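PDB 2C21: trypanothione-dependent glyoxalase I from Leishmania major, which belongs to the glyoxalase/bleomycin resistance/dioxygenase superfamily and binds nickel(II) at sites built by two subunits together. Local coordinates for residues A[11-16]-A[60-65]; A[32-37]-A[48-53]; A[24-29]-A[114-119]; A[76-81]-A[118-123]. One frame throughout, in Å; residues are numbered along the deposited sequence.

Interaction 1 of 4, residues A[11-16]-A[60-65]; sequences HTMIRV and VLELTY. With NI (nickel (II) ion), chain G.
The H11 imidazole and the E62 carboxylate stand nearly perpendicular, planes 86° apart, and meet at a nickel ion: H11 NE2 binds it at 2.1 Å, E62 OE1 at 2.4 Å. The metal holds those two atoms close. M13 CE covers one face of the R15 guanidinium, 3.9 Å above its plane, while the V16 carbonyl oxygen sits at the edge of the Y65 ring. E62 reaches the metal on an extended chain, CG anti to the backbone N (chi1 -178°); M13, bent beyond CG, slants across E62 and T64, SD 3.2 Å from T64 OG1. On the reverse face I14 CG1 packs on L63 CD2 at 3.7 Å. Parallel pairing binds the backbones, from T12 N to V60 O through V16 N to T64 O. H80 and E123 of the second subunit complete the protein ligands of this metal. Strand 45-51 flanks 60-65 on its other side, helix 19-29 covers I14, L61 and V16, and strand 8-15 pairs antiparallel with a strand of the second subunit.

Interaction 2 of 4, residues A[32-37]-A[48-53]; sequences MKVLRK and VFLGYG
R36 lays its guanidinium flat on the F49 ring, planes 22° apart and centres 3.9 Å apart, a cation-pi stack on the antiparallel hairpin of strands 33-40 and 45-51. The two side chains run the same way out of the sheet. R36 CG lies between the backbone N and the carbonyl carbon (chi1 66°), and from there the chain extends to NE, bringing the flat group over the ring. A classic beta bulge lies beside the stack: L35 and R36 both face F49, whose carbonyl oxygen accepts a bond from L35 N at 2.8 Å and a weak one from R36 N, while F49 N bonds back to R36 O. On the other face, V34 touches V48 and L50 through its two methyl branches, and K37 CG lies on V48 CG2. At the open end of the hairpin, away from its turn, K33 and G51 exchange two backbone bonds.

Further out, E55 forms a salt bridge with R36 NE, which probably restrains the guanidinium, and the H11 ring meets F49 edge-to-face, linking the stack to a nickel ligand. Helix 19-29 packs on V34, V48 and L50. Back at the open end, Y52, whose OH is hydrogen-bonded to L30 O, offers a ring face to M32: the CG methylene lies 3.9 Å from the ring centroid in a CH-pi contact, and SD stands farther off above the same ring, 5.0 Å from that centroid.

Interaction 3 of 4, residues A[24-29]-A[114-119]; sequences KFYTER and VVDPDG
F25 offers one ring face to D116 and P117, and no residue of the contact has more surface covered. D116 CA and P117 CD each lie 4.1 Å from the centroid of that ring, both as CH-pi contacts. F25 CG is anti to its own N (chi1 180°), which swings the ring out from the helix to the turn. The proline also covers the root of the side chain, with P117 CG 3.7 Å from F25 CB. At the ring edge V114 CG2 approaches F25 CZ more loosely, at 4.4 Å.

The second centre is D116. Residues D116 to G119 make a type I beta turn that follows strand 111-115, and an Asx turn overlies it: D116 OD1 accepts from D118 N at 2.9 Å, the donor well above the carboxylate plane. Y120 N also bonds to D116 OD1, so this one oxygen takes amides from within the turn and just after it.

The other carboxylate oxygen, OD2, receives the hydroxyl of Y26 in a very short hydrogen bond of 2.5 Å, near the edge of the phenol ring, whose plane is 72° from that of the carboxylate. Within the helix, F25 CD2 lies over the centre of one face of the Y26 ring. I14 of strand 8-15 packs on both Y26 and D116, and I122 of strand 121-126 touches F25 and Y26.

Interaction 4 of 4, residues A[76-81]-A[118-123]; sequences EAYGHI and DGYYIE. With NI (nickel (II) ion), chain H.
Y120 sets its CD1 4.0 Å from CE2 of Y78, the two side chains crossing at about a right angle; its hydroxyl is hydrogen-bonded to R15 O. Y121 meets the first strand mainly through water and backbone. One water accepts from Y121 N and donates to G79 O, and a second donates to Y121 O while hydrogen-bonded to Y78 OH. They bridge the splayed start of this parallel pair, where the short strand axes diverge by 49°. I122 lies alongside I81, its CA 3.4 Å from I81 O. At E123 direct pairing takes over: its N bonds to I81 O at 2.9 Å. E123 CB lies over a face of the H80 imidazole, and the extended side chain delivers OE1 to a nickel ion at 2.2 Å, matching H80 NE2 at 2.2 Å. With H11 and E62 of the second subunit and a water at 1.9 Å, they complete the coordination, so this nickel site depends on dimer assembly. Metal binding would probably lower the proton affinity of that water.

In the fold
Interactions 1 and 2 lie in one four-stranded sheet, centres 10 Å apart, joined where L61 N and L63 N meet the carbonyls of L50 and V48. Interaction 4 belongs to the other sheet, about 19 Å from interaction 2 between centres. Interaction 3 bridges the halves: Y26 CE1 lies 3.5 Å from L61 CD2 of interaction 1, V114 O 2.9 Å from I122 N of interaction 4, while M32 N meets Y26 O from interaction 2. It also shares D118 and G119 with interaction 4. V16 CB and D118 OD2, 3.3 Å apart, join interactions 1 and 4 directly. Each of these two supplies half of the protein ligands of a different nickel ion, the second subunit giving the rest.

Interaction 1 of 4, residues A[11-16]-A[60-65]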
loop_
_atom_site.group_PDB
_atom_site.type_symbol
_atom_site.label_atom_id
_atom_site.label_comp_id
_atom_site.label_asym_id
_atom_site.label_seq_id
_atom_site.Cartn_x
_atom_site.Cartn_y
_atom_site.Cartn_z
ATOM N N HIS A 11 5.321 2.594 3.174
ATOM C CA HIS A 11 4.353 3.300 2.336
ATOM C C HIS A 11 4.027 2.567 1.054
ATOM O O HIS A 11 4.675 1.606 0.704
ATOM C CB HIS A 11 4.819 4.744 2.022
ATOM C CG HIS A 11 6.107 4.836 1.259
ATOM N ND1 HIS A 11 7.308 5.174 1.853
ATOM C CD2 HIS A 11 6.374 4.670 -0.059
ATOM C CE1 HIS A 11 8.254 5.196 0.932
ATOM N NE2 HIS A 11 7.714 4.883 -0.233
ATOM N N THR A 12 2.986 3.050 0.387
ATOM C CA THR A 12 2.592 2.610 -0.935
ATOM C C THR A 12 2.627 3.831 -1.834
ATOM O O THR A 12 2.123 4.900 -1.458
ATOM C CB THR A 12 1.160 2.025 -0.919
ATOM O OG1 THR A 12 1.107 0.921 -0.012
ATOM C CG2 THR A 12 0.753 1.569 -2.271
ATOM N N MET A 13 3.217 3.678 -3.021
ATOM C CA MET A 13 3.355 4.795 -3.955
ATOM C C MET A 13 2.438 4.640 -5.170
ATOM O O MET A 13 2.397 3.576 -5.791
ATOM C CB MET A 13 4.789 4.900 -4.442
ATOM C CG MET A 13 5.089 6.169 -5.275
ATOM S SD MET A 13 4.616 6.124 -7.006
ATOM C CE MET A 13 6.097 5.500 -7.787
ATOM N N ILE A 14 1.738 5.719 -5.523
ATOM C CA ILE A 14 0.928 5.792 -6.756
ATOM C C ILE A 14 1.316 7.077 -7.505
ATOM O O ILE A 14 1.695 8.075 -6.879
ATOM C CB ILE A 14 -0.594 5.812 -6.459
ATOM C CG1 ILE A 14 -0.964 6.959 -5.516
ATOM C CG2 ILE A 14 -1.066 4.475 -5.888
ATOM C CD1 ILE A 14 -2.459 7.284 -5.506
ATOM N N ARG A 15 1.237 7.051 -8.832
ATOM C CA ARG A 15 1.497 8.244 -9.628
ATOM C C ARG A 15 0.178 8.939 -9.941
ATOM O O ARG A 15 -0.846 8.292 -10.196
ATOM C CB ARG A 15 2.229 7.918 -10.932
ATOM C CG ARG A 15 3.591 7.198 -10.759
ATOM C CD ARG A 15 4.154 6.729 -12.080
ATOM N NE ARG A 15 5.417 5.995 -11.884
ATOM C CZ ARG A 15 5.519 4.690 -11.627
ATOM N NH1 ARG A 15 4.455 3.900 -11.560
ATOM N NH2 ARG A 15 6.722 4.160 -11.433
ATOM N N VAL A 16 0.209 10.259 -9.902
ATOM C CA VAL A 16 -1.001 11.079 -10.021
ATOM C C VAL A 16 -0.805 12.163 -11.044
ATOM O O VAL A 16 0.309 12.681 -11.225
ATOM C CB VAL A 16 -1.413 11.687 -8.666
ATOM C CG1 VAL A 16 -1.692 10.566 -7.644
ATOM C CG2 VAL A 16 -0.354 12.655 -8.127
ATOM N N VAL A 60 2.162 5.084 5.233
ATOM C CA VAL A 60 1.595 6.253 4.595
ATOM C C VAL A 60 1.409 6.049 3.094
ATOM O O VAL A 60 1.668 4.966 2.563
ATOM C CB VAL A 60 2.431 7.521 4.933
ATOM C CG1 VAL A 60 2.525 7.693 6.447
ATOM C CG2 VAL A 60 3.839 7.478 4.306
ATOM N N LEU A 61 0.928 7.100 2.440
ATOM C CA LEU A 61 0.716 7.149 1.007
ATOM C C LEU A 61 1.708 8.131 0.384
ATOM O O LEU A 61 1.888 9.249 0.890
ATOM C CB LEU A 61 -0.726 7.605 0.727
ATOM C CG LEU A 61 -1.193 7.727 -0.722
ATOM C CD1 LEU A 61 -1.031 6.404 -1.464
ATOM C CD2 LEU A 61 -2.652 8.188 -0.742
ATOM N N GLU A 62 2.363 7.689 -0.692
ATOM C CA GLU A 62 3.284 8.506 -1.469
ATOM C C GLU A 62 2.699 8.769 -2.846
ATOM O O GLU A 62 2.404 7.818 -3.587
ATOM C CB GLU A 62 4.633 7.801 -1.660
ATOM C CG GLU A 62 5.637 8.634 -2.430
ATOM C CD GLU A 62 6.903 7.868 -2.802
ATOM O OE1 GLU A 62 7.026 6.685 -2.434
ATOM O OE2 GLU A 62 7.776 8.475 -3.455
ATOM N N LEU A 63 2.549 10.050 -3.193
ATOM C CA LEU A 63 2.154 10.458 -4.537
ATOM C C LEU A 63 3.368 10.958 -5.296
ATOM O O LEU A 63 4.133 11.757 -4.775
ATOM C CB LEU A 63 1.125 11.583 -4.485
ATOM C CG LEU A 63 0.023 11.467 -3.450
ATOM C CD1 LEU A 63 -0.851 12.712 -3.535
ATOM C CD2 LEU A 63 -0.771 10.206 -3.677
ATOM N N THR A 64 3.518 10.493 -6.535
ATOM C CA THR A 64 4.540 10.965 -7.437
ATOM C C THR A 64 3.841 11.705 -8.569
ATOM O O THR A 64 2.931 11.158 -9.205
ATOM C CB THR A 64 5.317 9.774 -8.060
ATOM O OG1 THR A 64 5.946 9.010 -7.024
ATOM C CG2 THR A 64 6.356 10.275 -9.026
ATOM N N TYR A 65 4.258 12.948 -8.782
ATOM C CA TYR A 65 3.837 13.735 -9.920
ATOM C C TYR A 65 5.029 13.878 -10.871
ATOM O O TYR A 65 6.096 14.355 -10.468
ATOM C CB TYR A 65 3.349 15.119 -9.452
ATOM C CG TYR A 65 3.156 16.096 -10.579
ATOM C CD1 TYR A 65 2.139 15.902 -11.518
ATOM C CD2 TYR A 65 3.989 17.211 -10.727
ATOM C CE1 TYR A 65 1.956 16.786 -12.563
ATOM C CE2 TYR A 65 3.808 18.101 -11.775
ATOM C CZ TYR A 65 2.795 17.882 -12.690
ATOM O OH TYR A 65 2.591 18.748 -13.745
HETATM NI NI NI G . 8.674 5.010 -2.107
HETATM O O HOH W 1 0.547 2.017 2.644
HETATM O O HOH W 2 9.944 6.242 -2.031
#

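Interaction 2 of 4, residues A[32-37]-A[48-53]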
loop_
_atom_site.group_PDB
_atom_site.type_symbol
_atom_site.label_atom_id
_atom_site.label_comp_id
_atom_site.label_asym_id
_atom_site.label_seq_id
_atom_site.Cartn_x
_atom_site.Cartn_y
_atom_site.Cartn_z
ATOM N N MET A 32 -6.612 12.549 5.752
ATOM C CA MET A 32 -5.164 12.438 5.887
ATOM C C MET A 32 -4.573 13.835 6.015
ATOM O O MET A 32 -5.256 14.828 5.776
ATOM C CB MET A 32 -4.534 11.765 4.669
ATOM C CG MET A 32 -5.044 10.394 4.383
ATOM S SD MET A 32 -4.118 9.624 3.053
ATOM C CE MET A 32 -5.028 8.077 2.914
ATOM N N LYS A 33 -3.300 13.900 6.389
ATOM C CA LYS A 33 -2.583 15.162 6.385
ATOM C C LYS A 33 -1.336 15.040 5.540
ATOM O O LYS A 33 -0.749 13.969 5.440
ATOM C CB LYS A 33 -2.219 15.613 7.807
ATOM C CG LYS A 33 -1.415 14.613 8.654
ATOM C CD LYS A 33 -1.189 15.145 10.090
ATOM C CE LYS A 33 0.221 14.789 10.608
ATOM N NZ LYS A 33 0.518 15.374 11.943
ATOM N N VAL A 34 -0.930 16.158 4.948
ATOM C CA VAL A 34 0.329 16.198 4.204
ATOM C C VAL A 34 1.453 16.177 5.241
ATOM O O VAL A 34 1.478 17.000 6.143
ATOM C CB VAL A 34 0.432 17.475 3.346
ATOM C CG1 VAL A 34 1.799 17.549 2.663
ATOM C CG2 VAL A 34 -0.700 17.501 2.321
ATOM N N LEU A 35 2.355 15.215 5.118
ATOM C CA LEU A 35 3.480 15.079 6.040
ATOM C C LEU A 35 4.730 15.820 5.535
ATOM O O LEU A 35 5.404 16.506 6.298
ATOM C CB LEU A 35 3.799 13.601 6.243
ATOM C CG LEU A 35 2.608 12.761 6.725
ATOM C CD1 LEU A 35 2.930 11.264 6.638
ATOM C CD2 LEU A 35 2.203 13.159 8.139
ATOM N N ARG A 36 5.039 15.660 4.253
ATOM C CA ARG A 36 6.174 16.348 3.652
ATOM C C ARG A 36 6.133 16.252 2.138
ATOM O O ARG A 36 5.469 15.381 1.584
ATOM C CB ARG A 36 7.509 15.781 4.174
ATOM C CG ARG A 36 7.784 14.360 3.784
ATOM C CD ARG A 36 8.953 13.772 4.545
ATOM N NE ARG A 36 9.105 12.336 4.297
ATOM C CZ ARG A 36 9.710 11.800 3.224
ATOM N NH1 ARG A 36 10.232 12.569 2.280
ATOM N NH2 ARG A 36 9.780 10.474 3.084
ATOM N N LYS A 37 6.848 17.157 1.476
ATOM C CA LYS A 37 7.034 17.094 0.029
ATOM C C LYS A 37 8.520 17.017 -0.340
ATOM O O LYS A 37 9.406 17.414 0.458
ATOM C CB LYS A 37 6.395 18.306 -0.645
ATOM C CG LYS A 37 4.923 18.513 -0.298
ATOM C CD LYS A 37 4.315 19.667 -1.097
ATOM C CE LYS A 37 2.845 19.883 -0.751
ATOM N NZ LYS A 37 2.231 21.033 -1.484
ATOM N N VAL A 48 4.890 13.617 -2.691
ATOM C CA VAL A 48 4.126 14.067 -1.509
ATOM C C VAL A 48 3.732 12.868 -0.687
ATOM O O VAL A 48 3.176 11.897 -1.209
ATOM C CB VAL A 48 2.838 14.830 -1.867
ATOM C CG1 VAL A 48 2.114 15.288 -0.591
ATOM C CG2 VAL A 48 3.153 16.015 -2.773
ATOM N N PHE A 49 4.052 12.935 0.597
ATOM C CA PHE A 49 3.731 11.882 1.540
ATOM C C PHE A 49 2.574 12.354 2.400
ATOM O O PHE A 49 2.635 13.449 3.009
ATOM C CB PHE A 49 4.956 11.527 2.379
ATOM C CG PHE A 49 6.048 10.856 1.580
ATOM C CD1 PHE A 49 6.933 11.612 0.804
ATOM C CD2 PHE A 49 6.184 9.473 1.587
ATOM C CE1 PHE A 49 7.933 10.985 0.034
ATOM C CE2 PHE A 49 7.174 8.848 0.840
ATOM C CZ PHE A 49 8.050 9.606 0.063
ATOM N N LEU A 50 1.519 11.543 2.428
ATOM C CA LEU A 50 0.298 11.819 3.218
ATOM C C LEU A 50 -0.062 10.616 4.054
ATOM O O LEU A 50 0.170 9.480 3.658
ATOM C CB LEU A 50 -0.924 12.071 2.327
ATOM C CG LEU A 50 -0.879 13.135 1.237
ATOM C CD1 LEU A 50 -0.536 12.459 -0.077
ATOM C CD2 LEU A 50 -2.221 13.845 1.160
ATOM N N GLY A 51 -0.688 10.870 5.188
ATOM C CA GLY A 51 -1.138 9.781 6.029
ATOM C C GLY A 51 -1.929 10.240 7.213
ATOM O O GLY A 51 -2.218 11.417 7.371
ATOM N N TYR A 52 -2.263 9.282 8.056
ATOM C CA TYR A 52 -3.010 9.542 9.262
ATOM C C TYR A 52 -2.064 9.738 10.439
ATOM O O TYR A 52 -2.487 9.983 11.559
ATOM C CB TYR A 52 -3.987 8.388 9.503
ATOM C CG TYR A 52 -5.089 8.330 8.465
ATOM C CD1 TYR A 52 -6.048 9.324 8.403
ATOM C CD2 TYR A 52 -5.158 7.297 7.536
ATOM C CE1 TYR A 52 -7.063 9.289 7.463
ATOM C CE2 TYR A 52 -6.168 7.257 6.581
ATOM C CZ TYR A 52 -7.121 8.245 6.550
ATOM O OH TYR A 52 -8.143 8.211 5.621
ATOM N N GLY A 53 -0.772 9.649 10.178
ATOM C CA GLY A 53 0.222 9.889 11.205
ATOM C C GLY A 53 1.560 10.004 10.522
ATOM O O GLY A 53 1.649 9.768 9.325
#

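Interaction 3 of 4, residues A[24-29]-A[114-119]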
loop_
_atom_site.group_PDB
_atom_site.type_symbol
_atom_site.label_atom_id
_atom_site.label_comp_id
_atom_site.label_asym_id
_atom_site.label_seq_id
_atom_site.Cartn_x
_atom_site.Cartn_y
_atom_site.Cartn_z
ATOM N N LYS A 24 -6.261 17.458 -2.316
ATOM C CA LYS A 24 -7.596 17.874 -1.864
ATOM C C LYS A 24 -8.460 16.676 -1.477
ATOM O O LYS A 24 -9.119 16.669 -0.426
ATOM C CB LYS A 24 -8.306 18.685 -2.953
ATOM C CG LYS A 24 -9.533 19.454 -2.449
ATOM C CD LYS A 24 -10.086 20.388 -3.512
ATOM C CE LYS A 24 -11.263 21.183 -2.982
ATOM N NZ LYS A 24 -12.417 20.281 -2.722
ATOM N N PHE A 25 -8.458 15.668 -2.341
ATOM C CA PHE A 25 -9.176 14.436 -2.084
ATOM C C PHE A 25 -8.701 13.727 -0.795
ATOM O O PHE A 25 -9.501 13.450 0.091
ATOM C CB PHE A 25 -9.028 13.495 -3.282
ATOM C CG PHE A 25 -9.731 12.189 -3.099
ATOM C CD1 PHE A 25 -11.092 12.078 -3.354
ATOM C CD2 PHE A 25 -9.038 11.079 -2.644
ATOM C CE1 PHE A 25 -11.745 10.885 -3.175
ATOM C CE2 PHE A 25 -9.681 9.877 -2.452
ATOM C CZ PHE A 25 -11.041 9.772 -2.712
ATOM N N TYR A 26 -7.409 13.433 -0.687
ATOM C CA TYR A 26 -6.922 12.622 0.433
ATOM C C TYR A 26 -6.991 13.366 1.766
ATOM O O TYR A 26 -7.183 12.741 2.810
ATOM C CB TYR A 26 -5.511 12.038 0.157
ATOM C CG TYR A 26 -5.545 10.917 -0.865
ATOM C CD1 TYR A 26 -6.020 9.658 -0.522
ATOM C CD2 TYR A 26 -5.139 11.128 -2.179
ATOM C CE1 TYR A 26 -6.094 8.622 -1.472
ATOM C CE2 TYR A 26 -5.190 10.113 -3.120
ATOM C CZ TYR A 26 -5.664 8.861 -2.771
ATOM O OH TYR A 26 -5.726 7.853 -3.724
ATOM N N THR A 27 -6.867 14.687 1.738
ATOM C CA THR A 27 -7.021 15.488 2.959
ATOM C C THR A 27 -8.492 15.762 3.294
ATOM O O THR A 27 -8.976 15.346 4.346
ATOM C CB THR A 27 -6.205 16.808 2.877
ATOM O OG1 THR A 27 -6.654 17.596 1.769
ATOM C CG2 THR A 27 -4.735 16.495 2.687
ATOM N N GLU A 28 -9.201 16.444 2.398
ATOM C CA GLU A 28 -10.571 16.882 2.687
ATOM C C GLU A 28 -11.581 15.734 2.672
ATOM O O GLU A 28 -12.478 15.693 3.515
ATOM C CB GLU A 28 -11.025 17.993 1.730
ATOM C CG GLU A 28 -10.151 19.254 1.778
ATOM C CD GLU A 28 -10.658 20.341 0.849
ATOM O OE1 GLU A 28 -11.681 20.111 0.165
ATOM O OE2 GLU A 28 -10.026 21.429 0.797
ATOM N N ARG A 29 -11.445 14.804 1.730
ATOM C CA ARG A 29 -12.390 13.680 1.657
ATOM C C ARG A 29 -12.016 12.527 2.595
ATOM O O ARG A 29 -12.899 11.891 3.151
ATOM C CB ARG A 29 -12.577 13.173 0.215
ATOM C CG ARG A 29 -12.958 14.256 -0.810
ATOM C CD ARG A 29 -14.467 14.595 -0.850
ATOM N NE ARG A 29 -15.006 15.041 0.440
ATOM C CZ ARG A 29 -14.976 16.291 0.912
ATOM N NH1 ARG A 29 -14.420 17.281 0.224
ATOM N NH2 ARG A 29 -15.500 16.550 2.099
ATOM N N VAL A 114 -14.604 3.425 -3.295
ATOM C CA VAL A 114 -14.657 4.745 -3.915
ATOM C C VAL A 114 -13.440 4.929 -4.831
ATOM O O VAL A 114 -12.455 4.187 -4.731
ATOM C CB VAL A 114 -14.730 5.874 -2.854
ATOM C CG1 VAL A 114 -15.875 5.601 -1.872
ATOM C CG2 VAL A 114 -13.395 6.052 -2.119
ATOM N N VAL A 115 -13.519 5.914 -5.721
ATOM C CA VAL A 115 -12.493 6.123 -6.734
ATOM C C VAL A 115 -11.851 7.497 -6.563
ATOM O O VAL A 115 -12.554 8.504 -6.426
ATOM C CB VAL A 115 -13.081 5.966 -8.151
ATOM C CG1 VAL A 115 -11.957 5.898 -9.192
ATOM C CG2 VAL A 115 -13.952 4.710 -8.223
ATOM N N ASP A 116 -10.515 7.539 -6.542
ATOM C CA ASP A 116 -9.807 8.789 -6.355
ATOM C C ASP A 116 -9.741 9.552 -7.681
ATOM O O ASP A 116 -10.158 9.026 -8.716
ATOM C CB ASP A 116 -8.438 8.553 -5.656
ATOM C CG ASP A 116 -7.276 8.355 -6.606
ATOM O OD1 ASP A 116 -7.464 8.125 -7.828
ATOM O OD2 ASP A 116 -6.128 8.422 -6.081
ATOM N N PRO A 117 -9.250 10.813 -7.658
ATOM C CA PRO A 117 -9.319 11.629 -8.877
ATOM C C PRO A 117 -8.593 11.066 -10.109
ATOM O O PRO A 117 -8.947 11.432 -11.244
ATOM C CB PRO A 117 -8.734 12.962 -8.426
ATOM C CG PRO A 117 -9.038 12.993 -6.939
ATOM C CD PRO A 117 -8.684 11.587 -6.544
ATOM N N ASP A 118 -7.631 10.166 -9.892
ATOM C CA ASP A 118 -6.907 9.531 -10.995
ATOM C C ASP A 118 -7.449 8.165 -11.404
ATOM O O ASP A 118 -6.945 7.582 -12.366
ATOM C CB ASP A 118 -5.423 9.385 -10.658
ATOM C CG ASP A 118 -4.715 10.706 -10.592
ATOM O OD1 ASP A 118 -4.348 11.252 -11.655
ATOM O OD2 ASP A 118 -4.538 11.208 -9.467
ATOM N N GLY A 119 -8.449 7.649 -10.692
ATOM C CA GLY A 119 -9.031 6.355 -11.018
ATOM C C GLY A 119 -8.570 5.178 -10.164
ATOM O O GLY A 119 -8.944 4.026 -10.430
#

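Interaction 4 of 4, residues A[76-81]-A[118-123]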
loop_
_atom_site.group_PDB
_atom_site.type_symbol
_atom_site.label_atom_id
_atom_site.label_comp_id
_atom_site.label_asym_id
_atom_site.label_seq_id
_atom_site.Cartn_x
_atom_site.Cartn_y
_atom_site.Cartn_z
ATOM N N GLU A 76 -5.268 -4.068 -14.458
ATOM C CA GLU A 76 -6.098 -4.827 -13.532
ATOM C C GLU A 76 -5.216 -5.730 -12.666
ATOM O O GLU A 76 -5.600 -6.855 -12.350
ATOM C CB GLU A 76 -7.142 -5.614 -14.304
ATOM C CG GLU A 76 -8.102 -4.672 -15.062
ATOM C CD GLU A 76 -9.443 -5.312 -15.391
ATOM O OE1 GLU A 76 -9.469 -6.275 -16.187
ATOM O OE2 GLU A 76 -10.470 -4.829 -14.863
ATOM N N ALA A 77 -4.036 -5.205 -12.293
ATOM C CA ALA A 77 -3.053 -5.928 -11.475
ATOM C C ALA A 77 -3.090 -5.345 -10.068
ATOM O O ALA A 77 -3.510 -6.027 -9.127
ATOM C CB ALA A 77 -1.645 -5.839 -12.090
ATOM N N TYR A 78 -2.667 -4.087 -9.939
ATOM C CA TYR A 78 -2.744 -3.388 -8.681
ATOM C C TYR A 78 -4.222 -3.329 -8.220
ATOM O O TYR A 78 -5.135 -3.130 -9.028
ATOM C CB TYR A 78 -2.140 -1.984 -8.760
ATOM C CG TYR A 78 -2.457 -1.164 -7.540
ATOM C CD1 TYR A 78 -1.854 -1.449 -6.320
ATOM C CD2 TYR A 78 -3.409 -0.143 -7.588
ATOM C CE1 TYR A 78 -2.165 -0.718 -5.174
ATOM C CE2 TYR A 78 -3.728 0.603 -6.440
ATOM C CZ TYR A 78 -3.108 0.300 -5.246
ATOM O OH TYR A 78 -3.411 1.033 -4.147
ATOM N N GLY A 79 -4.431 -3.518 -6.928
ATOM C CA GLY A 79 -5.768 -3.643 -6.368
ATOM C C GLY A 79 -6.274 -2.350 -5.804
ATOM O O GLY A 79 -7.050 -1.632 -6.446
ATOM N N HIS A 80 -5.813 -2.043 -4.601
ATOM C CA HIS A 80 -6.276 -0.879 -3.867
ATOM C C HIS A 80 -5.485 -0.709 -2.583
ATOM O O HIS A 80 -4.695 -1.571 -2.223
ATOM C CB HIS A 80 -7.745 -1.043 -3.477
ATOM C CG HIS A 80 -8.025 -2.285 -2.677
ATOM N ND1 HIS A 80 -8.558 -3.426 -3.233
ATOM C CD2 HIS A 80 -7.846 -2.562 -1.364
ATOM C CE1 HIS A 80 -8.697 -4.349 -2.296
ATOM N NE2 HIS A 80 -8.277 -3.842 -1.150
ATOM N N ILE A 81 -5.744 0.409 -1.906
ATOM C CA ILE A 81 -5.457 0.557 -0.490
ATOM C C ILE A 81 -6.793 0.525 0.283
ATOM O O ILE A 81 -7.835 0.952 -0.227
ATOM C CB ILE A 81 -4.686 1.858 -0.126
ATOM C CG1 ILE A 81 -5.484 3.109 -0.497
ATOM C CG2 ILE A 81 -3.262 1.857 -0.750
ATOM C CD1 ILE A 81 -4.954 4.392 0.146
ATOM N N ASP A 118 -7.631 10.166 -9.892
ATOM C CA ASP A 118 -6.907 9.531 -10.995
ATOM C C ASP A 118 -7.449 8.165 -11.404
ATOM O O ASP A 118 -6.945 7.582 -12.366
ATOM C CB ASP A 118 -5.423 9.385 -10.658
ATOM C CG ASP A 118 -4.715 10.706 -10.592
ATOM O OD1 ASP A 118 -4.348 11.252 -11.655
ATOM O OD2 ASP A 118 -4.538 11.208 -9.467
ATOM N N GLY A 119 -8.449 7.649 -10.692
ATOM C CA GLY A 119 -9.031 6.355 -11.018
ATOM C C GLY A 119 -8.570 5.178 -10.164
ATOM O O GLY A 119 -8.944 4.026 -10.430
ATOM N N TYR A 120 -7.753 5.441 -9.152
ATOM C CA TYR A 120 -7.345 4.395 -8.221
ATOM C C TYR A 120 -8.520 4.071 -7.296
ATOM O O TYR A 120 -9.315 4.966 -6.926
ATOM C CB TYR A 120 -6.149 4.831 -7.361
ATOM C CG TYR A 120 -4.861 5.068 -8.123
ATOM C CD1 TYR A 120 -4.032 4.010 -8.480
ATOM C CD2 TYR A 120 -4.472 6.356 -8.471
ATOM C CE1 TYR A 120 -2.841 4.225 -9.193
ATOM C CE2 TYR A 120 -3.282 6.592 -9.172
ATOM C CZ TYR A 120 -2.470 5.521 -9.535
ATOM O OH TYR A 120 -1.300 5.754 -10.228
ATOM N N TYR A 121 -8.600 2.803 -6.902
ATOM C CA TYR A 121 -9.628 2.352 -5.973
ATOM C C TYR A 121 -9.195 2.416 -4.519
ATOM O O TYR A 121 -8.050 2.121 -4.170
ATOM C CB TYR A 121 -10.050 0.924 -6.314
ATOM C CG TYR A 121 -10.823 0.851 -7.594
ATOM C CD1 TYR A 121 -10.230 0.411 -8.764
ATOM C CD2 TYR A 121 -12.152 1.245 -7.642
ATOM C CE1 TYR A 121 -10.968 0.339 -9.959
ATOM C CE2 TYR A 121 -12.886 1.188 -8.820
ATOM C CZ TYR A 121 -12.294 0.742 -9.969
ATOM O OH TYR A 121 -13.037 0.696 -11.131
ATOM N N ILE A 122 -10.124 2.841 -3.670
ATOM C CA ILE A 122 -9.908 2.835 -2.235
ATOM C C ILE A 122 -11.040 2.039 -1.580
ATOM O O ILE A 122 -12.226 2.281 -1.847
ATOM C CB ILE A 122 -9.865 4.265 -1.691
ATOM C CG1 ILE A 122 -8.594 4.969 -2.169
ATOM C CG2 ILE A 122 -9.940 4.283 -0.155
ATOM C CD1 ILE A 122 -8.804 6.398 -2.494
ATOM N N GLU A 123 -10.666 1.090 -0.729
ATOM C CA GLU A 123 -11.616 0.291 0.020
ATOM C C GLU A 123 -11.812 0.906 1.396
ATOM O O GLU A 123 -10.854 1.066 2.142
ATOM C CB GLU A 123 -11.106 -1.148 0.168
ATOM C CG GLU A 123 -12.134 -2.122 0.747
ATOM C CD GLU A 123 -11.599 -3.540 0.807
ATOM O OE1 GLU A 123 -10.429 -3.725 1.155
ATOM O OE2 GLU A 123 -12.353 -4.472 0.510
HETATM NI NI NI H . -8.797 -5.147 0.571
HETATM O O HOH W 3 -5.363 2.898 -4.446
HETATM O O HOH W 4 -6.693 1.037 -7.915
HETATM O O HOH W 5 -9.907 -6.386 1.561
#